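Local coordinates for protein flavin-containing monooxygenase (Allium sativum, PDB 6WPU) that probably oxidises the sulfur of S-allyl-L-cysteine to the sulfoxide, as a flavin-dependent S-monooxygenase with bound FAD, at residues A[320-325]-A[336-341]. Sequence-based numbering, arbitrary orientation.
Sequences YKHVFP and GIPWKI
Beside the FAD-binding Rossmann-type sheet, the loops that enter and leave its edge strand 332-334 meet where His322 lies against Ile337 and Pro338, a worked example of one water and a small van der Waals contact joining two irregular segments. His322 O accepts a hydrogen bond of 2.7 Å from a water, and the same water accepts from Ile337 N at 3.0 Å, so one molecule bridges the two main chains. The carbonyl also borders a side chain: His322 O lies 3.7 Å from Ile337 CB and 3.8 Å from Ile337 CG1, and beyond these two atoms the isoleucine turns off from His322.

Pro338 supplies the second point of touch. Its CG comes within 4.0 Å of His322 CB and approaches the imidazole obliquely near CG. With CG of His322 anti to the carbonyl carbon (chi1 -48°), the ring leads off from the proline, and its ND1 hydrogen-bonds to ND1 of His392.

On the 320-325 side Lys321 and His322, both at positive phi, make a type I'-like turn, closed by Val323 N to Tyr320 O at 2.9 Å, that carries His322 toward the other loop. A classic beta bulge follows: two residues, Val323 and Phe324, stand opposite the single Tyr320, whose O also takes Phe324 N at 3.1 Å. Val323 is tied by backbone hydrogen bonding to Phe334 of the edge strand. Beyond Gly336, whose N hydrogen-bonds to OE1 of Gln350 in helix 343-358, the second loop brings the Ile337 side chain to about 8 Å from the bound FAD.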
loop_
_atom_site.group_PDB
_atom_site.type_symbol
_atom_site.label_atom_id
_atom_site.label_comp_id
_atom_site.label_asym_id
_atom_site.label_seq_id
_atom_site.Cartn_x
_atom_site.Cartn_y
_atom_site.Cartn_z
ATOM N N TYR A 320 -1.210 2.345 18.664
ATOM C CA TYR A 320 -0.801 3.690 19.022
ATOM C C TYR A 320 -0.035 4.286 17.849
ATOM O O TYR A 320 0.931 3.678 17.366
ATOM C CB TYR A 320 0.049 3.648 20.293
ATOM C CG TYR A 320 0.646 4.969 20.679
ATOM C CD1 TYR A 320 -0.168 6.076 20.969
ATOM C CD2 TYR A 320 2.025 5.122 20.743
ATOM C CE1 TYR A 320 0.392 7.298 21.328
ATOM C CE2 TYR A 320 2.594 6.334 21.091
ATOM C CZ TYR A 320 1.779 7.415 21.389
ATOM O OH TYR A 320 2.368 8.607 21.740
ATOM N N LYS A 321 -0.499 5.444 17.358
ATOM C CA LYS A 321 0.091 6.112 16.190
ATOM C C LYS A 321 0.155 5.176 14.979
ATOM O O LYS A 321 1.051 5.288 14.139
ATOM C CB LYS A 321 1.483 6.668 16.518
ATOM C CG LYS A 321 1.521 7.618 17.716
ATOM C CD LYS A 321 0.505 8.749 17.537
ATOM C CE LYS A 321 0.687 9.824 18.597
ATOM N NZ LYS A 321 -0.423 10.801 18.585
ATOM N N HIS A 322 -0.796 4.237 14.891
ATOM C CA HIS A 322 -0.906 3.269 13.795
ATOM C C HIS A 322 0.246 2.263 13.773
ATOM O O HIS A 322 0.447 1.573 12.760
ATOM C CB HIS A 322 -1.002 3.948 12.410
ATOM C CG HIS A 322 -2.000 5.068 12.332
ATOM N ND1 HIS A 322 -3.351 4.855 12.144
ATOM C CD2 HIS A 322 -1.835 6.413 12.373
ATOM C CE1 HIS A 322 -3.979 6.018 12.100
ATOM N NE2 HIS A 322 -3.083 6.979 12.232
ATOM N N VAL A 323 0.993 2.136 14.875
ATOM C CA VAL A 323 2.232 1.369 14.870
ATOM C C VAL A 323 2.272 0.332 15.990
ATOM O O VAL A 323 2.549 -0.846 15.736
ATOM C CB VAL A 323 3.448 2.319 14.956
ATOM C CG1 VAL A 323 4.737 1.546 15.289
ATOM C CG2 VAL A 323 3.622 3.060 13.644
ATOM N N PHE A 324 2.018 0.764 17.233
ATOM C CA PHE A 324 2.300 -0.008 18.445
ATOM C C PHE A 324 1.023 -0.503 19.111
ATOM O O PHE A 324 0.228 0.319 19.585
ATOM C CB PHE A 324 3.078 0.846 19.452
ATOM C CG PHE A 324 4.527 1.027 19.137
ATOM C CD1 PHE A 324 5.412 -0.048 19.193
ATOM C CD2 PHE A 324 5.029 2.286 18.843
ATOM C CE1 PHE A 324 6.776 0.126 18.931
ATOM C CE2 PHE A 324 6.392 2.472 18.589
ATOM C CZ PHE A 324 7.267 1.382 18.636
ATOM N N PRO A 325 0.808 -1.806 19.239
ATOM C CA PRO A 325 -0.249 -2.299 20.140
ATOM C C PRO A 325 0.078 -1.938 21.576
ATOM O O PRO A 325 1.119 -2.367 22.100
ATOM C CB PRO A 325 -0.221 -3.824 19.932
ATOM C CG PRO A 325 0.553 -4.045 18.653
ATOM C CD PRO A 325 1.526 -2.891 18.559
ATOM N N GLY A 336 3.877 0.595 7.935
ATOM C CA GLY A 336 3.167 0.720 6.674
ATOM C C GLY A 336 1.673 0.470 6.730
ATOM O O GLY A 336 1.068 0.223 5.680
ATOM N N ILE A 337 1.067 0.505 7.922
ATOM C CA ILE A 337 -0.391 0.403 8.025
ATOM C C ILE A 337 -1.114 1.552 7.320
ATOM O O ILE A 337 -2.097 1.290 6.613
ATOM C CB ILE A 337 -0.812 0.279 9.502
ATOM C CG1 ILE A 337 -0.296 -1.029 10.139
ATOM C CG2 ILE A 337 -2.321 0.396 9.641
ATOM C CD1 ILE A 337 -0.834 -2.272 9.515
ATOM N N PRO A 338 -0.726 2.822 7.494
ATOM C CA PRO A 338 -1.549 3.916 6.951
ATOM C C PRO A 338 -1.694 3.845 5.436
ATOM O O PRO A 338 -0.879 3.249 4.732
ATOM C CB PRO A 338 -0.790 5.177 7.380
ATOM C CG PRO A 338 -0.040 4.744 8.645
ATOM C CD PRO A 338 0.380 3.338 8.332
ATOM N N TRP A 339 -2.766 4.457 4.932
ATOM C CA TRP A 339 -2.982 4.497 3.490
ATOM C C TRP A 339 -3.424 5.891 3.070
ATOM O O TRP A 339 -3.639 6.780 3.904
ATOM C CB TRP A 339 -3.973 3.424 3.009
ATOM C CG TRP A 339 -5.280 3.347 3.742
ATOM C CD1 TRP A 339 -5.483 2.878 5.007
ATOM C CD2 TRP A 339 -6.576 3.701 3.232
ATOM N NE1 TRP A 339 -6.819 2.937 5.331
ATOM C CE2 TRP A 339 -7.515 3.436 4.257
ATOM C CE3 TRP A 339 -7.034 4.220 2.016
ATOM C CZ2 TRP A 339 -8.888 3.676 4.101
ATOM C CZ3 TRP A 339 -8.417 4.460 1.859
ATOM C CH2 TRP A 339 -9.317 4.187 2.898
ATOM N N LYS A 340 -3.524 6.073 1.748
ATOM C CA LYS A 340 -3.581 7.392 1.112
ATOM C C LYS A 340 -2.348 8.219 1.487
ATOM O O LYS A 340 -2.432 9.408 1.812
ATOM C CB LYS A 340 -4.887 8.132 1.447
ATOM C CG LYS A 340 -6.094 7.687 0.599
ATOM C CD LYS A 340 -6.013 8.191 -0.845
ATOM C CE LYS A 340 -7.215 7.724 -1.684
ATOM N NZ LYS A 340 -7.277 8.321 -3.063
ATOM N N ILE A 341 -1.178 7.576 1.421
ATOM C CA ILE A 341 0.067 8.183 1.878
ATOM C C ILE A 341 1.123 8.055 0.793
ATOM O O ILE A 341 1.050 7.190 -0.083
ATOM C CB ILE A 341 0.604 7.524 3.170
ATOM C CG1 ILE A 341 0.897 6.038 2.896
ATOM C CG2 ILE A 341 -0.368 7.713 4.317
ATOM C CD1 ILE A 341 1.691 5.356 3.943
HETATM O O HOH W 1 2.099 1.223 10.616
#